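Side-chain contacts in hypothetical acetyltransferase (Shewanella oneidensis, PDB 1T82), which has no established activity, but forms a dimer of hotdog-fold subunits and may act as a thioesterase or acyltransferase: residues L18-T21 and W22-I26; T72-G75 and M76-Q80. One frame throughout, in Å; residues are numbered along the deposited sequence.

In the fold
Interaction 1 (residues 18-26) sits near the C-terminal end of helix 12-25, and interaction 2 (residues 72-80) follows it along the chain, within the long helix 62-84. Their centres are about 13 Å apart, yet the two helices touch directly: Trp22 NE1 lies 3.5 Å from Trp74 CE3, the two indole planes inclined by about 50°, and Leu18 CD1 comes within 3.9 Å of Gly75 CA and within 3.7 Å of Trp78 CE3. In the hotdog fold, the antiparallel sheet wraps round the long helix. Here helix 12-25 packs on a flank of that helix, so that the side chains of interaction 1 meet the tryptophans and the glycine of interaction 2.

Interaction 1 (L18-T21 and W22-I26); sequences LRQT and WHSTI
One face of the Trp22 indole is occupied by Leu18, one helical turn earlier: CG stands 4.0 Å from the centroid of the six-membered ring, 17° off its normal, which makes this a CH-pi contact. CD1 lies over the same face toward the rim, nearest NE1, while CD2 reaches CZ2 and CH2; Leu18 O lies nearer the pyrrole end of that face. The His23 imidazole has Arg19 on one face, where CD is 3.4 Å from CE1 and Arg19 O sits toward the rim. The bends of the Arg19 chain at chi2 and chi3 put CD there, while the guanidinium is carried past the imidazole, oblique to ND1, with its plane 37° from that of the ring. His23 NE2 is hydrogen-bonded to Ile34 O.

Farther along, hydroxyls join the backbone pattern. Ser24 OG, in the crowded position between N and carbonyl carbon (chi1 69°), donates to Gln20 O over 2.7 Å. Ser24 N reaches the same oxygen at 3.0 Å, from the other face of the carbonyl plane, so two donors grip it. Gln20 NE2 folds back to 3.2 Å from Ser24 CB. Thr25 OG1 likewise donates to Thr21 O at 2.7 Å, supplementing a weak bond from Thr25 N, whereas Thr21 OG1 turns back to Arg17 O. Trp22 O accepts from both Thr25 N and Ile26 N, the latter at 2.8 Å.

Ile26 leaves helical geometry and is the N-cap residue of helix 27-31. Leu18 and Trp22 also touch Pro36, and Thr25 packs on Leu56 of the second subunit. Serine and threonine hydroxyls bonding to the carbonyl four residues back are a familiar feature of helices, here placed on the last turn before the chain enters a second helix.

Interaction 2 (T72-G75 and M76-Q80); sequences TGWG and MVWLQ
Trp74 and Trp78, one turn apart on the helix, bring their indoles together with planes nearly parallel but slid apart. Both have CG anti to the backbone N (chi1 -174° and -176°), and their second torsions are also alike, so the rings project from the same side of the helix at nearly the same tilt. The planes are 17° apart, but the six-membered ring of Trp74 and the five-membered ring of Trp78 have centroids separated by 5.1 Å. Displacement of that size leaves little overlap, and the touching is done by Trp74 CH2 and CZ3 against Trp78 CD1, the CH2 to CD1 distance being 3.6 Å. Trp74 NE1 is hydrogen-bonded to Ile90 O of strand 89-99, whereas Trp78 also packs on Arg17 and Thr21 of helix 12-25.

This is the long helix of a hotdog fold, and the side carrying Thr72 and Met76 packs on the sheet: Thr72 meets Val46, Val109 and Val111, and selenomethionine Met76, bent at chi2 and chi3, carries its selenium away from residues 72-75, its side chain meeting Leu44 and Val111. Helical bonds link the two halves, among them Trp78 N to Trp74 O at 3.0 Å and Leu79 N to Gly75 O at 2.9 Å. Around Gly75 O the packing is close. Leu79 CG, placed beside its own backbone N, approaches that oxygen to 3.2 Å, and the same oxygen lies at the edge of the Trp78 ring, near its plane. Val77 CG2, likewise beside its backbone N, rests 3.5 Å from Gly73 O, the acceptor of Val77 N.

Interaction 1 (L18-T21 and W22-I26)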
loop_
_atom_site.group_PDB
_atom_site.type_symbol
_atom_site.label_atom_id
_atom_site.label_comp_id
_atom_site.label_asym_id
_atom_site.label_seq_id
_atom_site.Cartn_x
_atom_site.Cartn_y
_atom_site.Cartn_z
ATOM N N LEU B 18 -11.490 14.249 -9.366
ATOM C CA LEU B 18 -10.465 13.330 -8.890
ATOM C C LEU B 18 -11.084 12.297 -7.952
ATOM O O LEU B 18 -10.857 11.097 -8.094
ATOM C CB LEU B 18 -9.356 14.107 -8.167
ATOM C CG LEU B 18 -8.240 13.279 -7.523
ATOM C CD1 LEU B 18 -7.582 12.400 -8.570
ATOM C CD2 LEU B 18 -7.214 14.202 -6.878
ATOM N N ARG B 19 -11.884 12.773 -7.002
ATOM C CA ARG B 19 -12.537 11.896 -6.032
ATOM C C ARG B 19 -13.445 10.879 -6.741
ATOM O O ARG B 19 -13.432 9.692 -6.421
ATOM C CB ARG B 19 -13.344 12.753 -5.048
ATOM C CG ARG B 19 -13.761 12.062 -3.761
ATOM C CD ARG B 19 -15.078 11.339 -3.909
ATOM N NE ARG B 19 -16.107 12.170 -4.529
ATOM C CZ ARG B 19 -16.500 13.359 -4.081
ATOM N NH1 ARG B 19 -17.447 14.027 -4.727
ATOM N NH2 ARG B 19 -15.951 13.884 -2.995
ATOM N N GLN B 20 -14.221 11.356 -7.710
ATOM C CA GLN B 20 -15.132 10.508 -8.470
ATOM C C GLN B 20 -14.365 9.472 -9.287
ATOM O O GLN B 20 -14.800 8.325 -9.424
ATOM C CB GLN B 20 -15.990 11.373 -9.397
ATOM C CG GLN B 20 -16.959 10.600 -10.272
ATOM C CD GLN B 20 -17.824 9.645 -9.480
ATOM O OE1 GLN B 20 -18.458 10.029 -8.496
ATOM N NE2 GLN B 20 -17.862 8.389 -9.910
ATOM N N THR B 21 -13.223 9.883 -9.826
ATOM C CA THR B 21 -12.388 8.987 -10.619
ATOM C C THR B 21 -11.901 7.849 -9.730
ATOM O O THR B 21 -11.911 6.690 -10.138
ATOM C CB THR B 21 -11.169 9.729 -11.200
ATOM O OG1 THR B 21 -11.619 10.770 -12.081
ATOM C CG2 THR B 21 -10.271 8.768 -11.969
ATOM N N TRP B 22 -11.479 8.182 -8.515
ATOM C CA TRP B 22 -10.999 7.162 -7.593
ATOM C C TRP B 22 -12.074 6.153 -7.215
ATOM O O TRP B 22 -11.914 4.952 -7.423
ATOM C CB TRP B 22 -10.463 7.782 -6.297
ATOM C CG TRP B 22 -9.147 8.466 -6.406
ATOM C CD1 TRP B 22 -8.178 8.250 -7.341
ATOM C CD2 TRP B 22 -8.613 9.424 -5.488
ATOM N NE1 TRP B 22 -7.067 9.015 -7.060
ATOM C CE2 TRP B 22 -7.309 9.745 -5.927
ATOM C CE3 TRP B 22 -9.111 10.041 -4.333
ATOM C CZ2 TRP B 22 -6.494 10.658 -5.250
ATOM C CZ3 TRP B 22 -8.300 10.949 -3.659
ATOM C CH2 TRP B 22 -7.004 11.248 -4.122
ATOM N N HIS B 23 -13.173 6.638 -6.652
ATOM C CA HIS B 23 -14.234 5.743 -6.207
ATOM C C HIS B 23 -14.912 4.950 -7.317
ATOM O O HIS B 23 -15.414 3.858 -7.072
ATOM C CB HIS B 23 -15.284 6.525 -5.415
ATOM C CG HIS B 23 -14.743 7.168 -4.176
ATOM N ND1 HIS B 23 -15.527 7.908 -3.316
ATOM C CD2 HIS B 23 -13.491 7.201 -3.661
ATOM C CE1 HIS B 23 -14.782 8.369 -2.327
ATOM N NE2 HIS B 23 -13.541 7.954 -2.513
ATOM N N SER B 24 -14.922 5.487 -8.532
ATOM C CA SER B 24 -15.562 4.792 -9.644
ATOM C C SER B 24 -14.652 3.787 -10.341
ATOM O O SER B 24 -15.133 2.877 -11.019
ATOM C CB SER B 24 -16.081 5.797 -10.678
ATOM O OG SER B 24 -15.016 6.450 -11.349
ATOM N N THR B 25 -13.344 3.936 -10.188
ATOM C CA THR B 25 -12.435 3.014 -10.857
ATOM C C THR B 25 -11.665 2.103 -9.913
ATOM O O THR B 25 -11.197 1.036 -10.313
ATOM C CB THR B 25 -11.412 3.776 -11.717
ATOM O OG1 THR B 25 -10.524 4.516 -10.869
ATOM C CG2 THR B 25 -12.124 4.739 -12.658
ATOM N N ILE B 26 -11.549 2.521 -8.658
ATOM C CA ILE B 26 -10.802 1.758 -7.662
ATOM C C ILE B 26 -11.667 1.480 -6.435
ATOM O O ILE B 26 -11.703 2.278 -5.501
ATOM C CB ILE B 26 -9.548 2.547 -7.237
ATOM C CG1 ILE B 26 -8.711 2.890 -8.475
ATOM C CG2 ILE B 26 -8.739 1.744 -6.233
ATOM C CD1 ILE B 26 -7.580 3.868 -8.207
#

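Interaction 2 (T72-G75 and M76-Q80)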
loop_
_atom_site.group_PDB
_atom_site.type_symbol
_atom_site.label_atom_id
_atom_site.label_comp_id
_atom_site.label_asym_id
_atom_site.label_seq_id
_atom_site.Cartn_x
_atom_site.Cartn_y
_atom_site.Cartn_z
ATOM N N THR B 72 -2.477 9.743 -3.350
ATOM C CA THR B 72 -2.253 11.180 -3.280
ATOM C C THR B 72 -1.210 11.576 -4.328
ATOM O O THR B 72 -1.376 12.572 -5.029
ATOM C CB THR B 72 -1.802 11.605 -1.861
ATOM O OG1 THR B 72 -2.880 11.385 -0.942
ATOM C CG2 THR B 72 -1.426 13.084 -1.827
ATOM N N GLY B 73 -0.153 10.777 -4.447
ATOM C CA GLY B 73 0.875 11.056 -5.434
ATOM C C GLY B 73 0.283 10.925 -6.826
ATOM O O GLY B 73 0.450 11.803 -7.675
ATOM N N TRP B 74 -0.423 9.820 -7.056
ATOM C CA TRP B 74 -1.068 9.565 -8.339
ATOM C C TRP B 74 -1.997 10.739 -8.660
ATOM O O TRP B 74 -1.999 11.260 -9.780
ATOM C CB TRP B 74 -1.882 8.265 -8.255
ATOM C CG TRP B 74 -2.478 7.815 -9.562
ATOM C CD1 TRP B 74 -1.935 6.932 -10.450
ATOM C CD2 TRP B 74 -3.730 8.227 -10.119
ATOM N NE1 TRP B 74 -2.777 6.767 -11.529
ATOM C CE2 TRP B 74 -3.885 7.553 -11.351
ATOM C CE3 TRP B 74 -4.738 9.105 -9.697
ATOM C CZ2 TRP B 74 -5.010 7.727 -12.167
ATOM C CZ3 TRP B 74 -5.857 9.278 -10.506
ATOM C CH2 TRP B 74 -5.981 8.591 -11.729
ATOM N N GLY B 75 -2.774 11.153 -7.660
ATOM C CA GLY B 75 -3.705 12.255 -7.838
ATOM C C GLY B 75 -3.040 13.555 -8.236
ATOM O O GLY B 75 -3.599 14.334 -9.013
HETATM N N MSE B 76 -1.846 13.804 -7.706
HETATM C CA MSE B 76 -1.137 15.026 -8.054
HETATM C C MSE B 76 -0.732 14.997 -9.524
HETATM O O MSE B 76 -0.876 15.998 -10.223
HETATM C CB MSE B 76 0.105 15.214 -7.177
HETATM C CG MSE B 76 0.922 16.450 -7.548
HETATM SE SE MSE B 76 -0.116 18.090 -7.514
HETATM C CE MSE B 76 0.425 18.741 -5.773
ATOM N N VAL B 77 -0.223 13.861 -9.998
ATOM C CA VAL B 77 0.171 13.780 -11.400
ATOM C C VAL B 77 -1.062 13.977 -12.269
ATOM O O VAL B 77 -1.023 14.693 -13.272
ATOM C CB VAL B 77 0.800 12.418 -11.757
ATOM C CG1 VAL B 77 1.250 12.429 -13.221
ATOM C CG2 VAL B 77 1.979 12.133 -10.844
ATOM N N TRP B 78 -2.154 13.333 -11.877
ATOM C CA TRP B 78 -3.414 13.434 -12.607
ATOM C C TRP B 78 -3.852 14.895 -12.709
ATOM O O TRP B 78 -4.212 15.371 -13.788
ATOM C CB TRP B 78 -4.488 12.615 -11.888
ATOM C CG TRP B 78 -5.804 12.558 -12.593
ATOM C CD1 TRP B 78 -6.182 11.669 -13.554
ATOM C CD2 TRP B 78 -6.931 13.414 -12.369
ATOM N NE1 TRP B 78 -7.482 11.913 -13.941
ATOM C CE2 TRP B 78 -7.963 12.978 -13.229
ATOM C CE3 TRP B 78 -7.167 14.504 -11.524
ATOM C CZ2 TRP B 78 -9.217 13.598 -13.265
ATOM C CZ3 TRP B 78 -8.412 15.121 -11.561
ATOM C CH2 TRP B 78 -9.420 14.664 -12.426
ATOM N N LEU B 79 -3.817 15.605 -11.585
ATOM C CA LEU B 79 -4.211 17.011 -11.548
ATOM C C LEU B 79 -3.369 17.864 -12.477
ATOM O O LEU B 79 -3.899 18.696 -13.215
ATOM C CB LEU B 79 -4.096 17.558 -10.123
ATOM C CG LEU B 79 -5.200 17.150 -9.140
ATOM C CD1 LEU B 79 -4.778 17.486 -7.722
ATOM C CD2 LEU B 79 -6.493 17.871 -9.500
ATOM N N GLN B 80 -2.055 17.665 -12.439
ATOM C CA GLN B 80 -1.167 18.442 -13.291
ATOM C C GLN B 80 -1.458 18.162 -14.763
ATOM O O GLN B 80 -1.373 19.064 -15.596
ATOM C CB GLN B 80 0.294 18.130 -12.958
ATOM C CG GLN B 80 0.731 18.585 -11.562
ATOM C CD GLN B 80 0.564 20.079 -11.336
ATOM O OE1 GLN B 80 0.666 20.876 -12.270
ATOM N NE2 GLN B 80 0.324 20.468 -10.087
#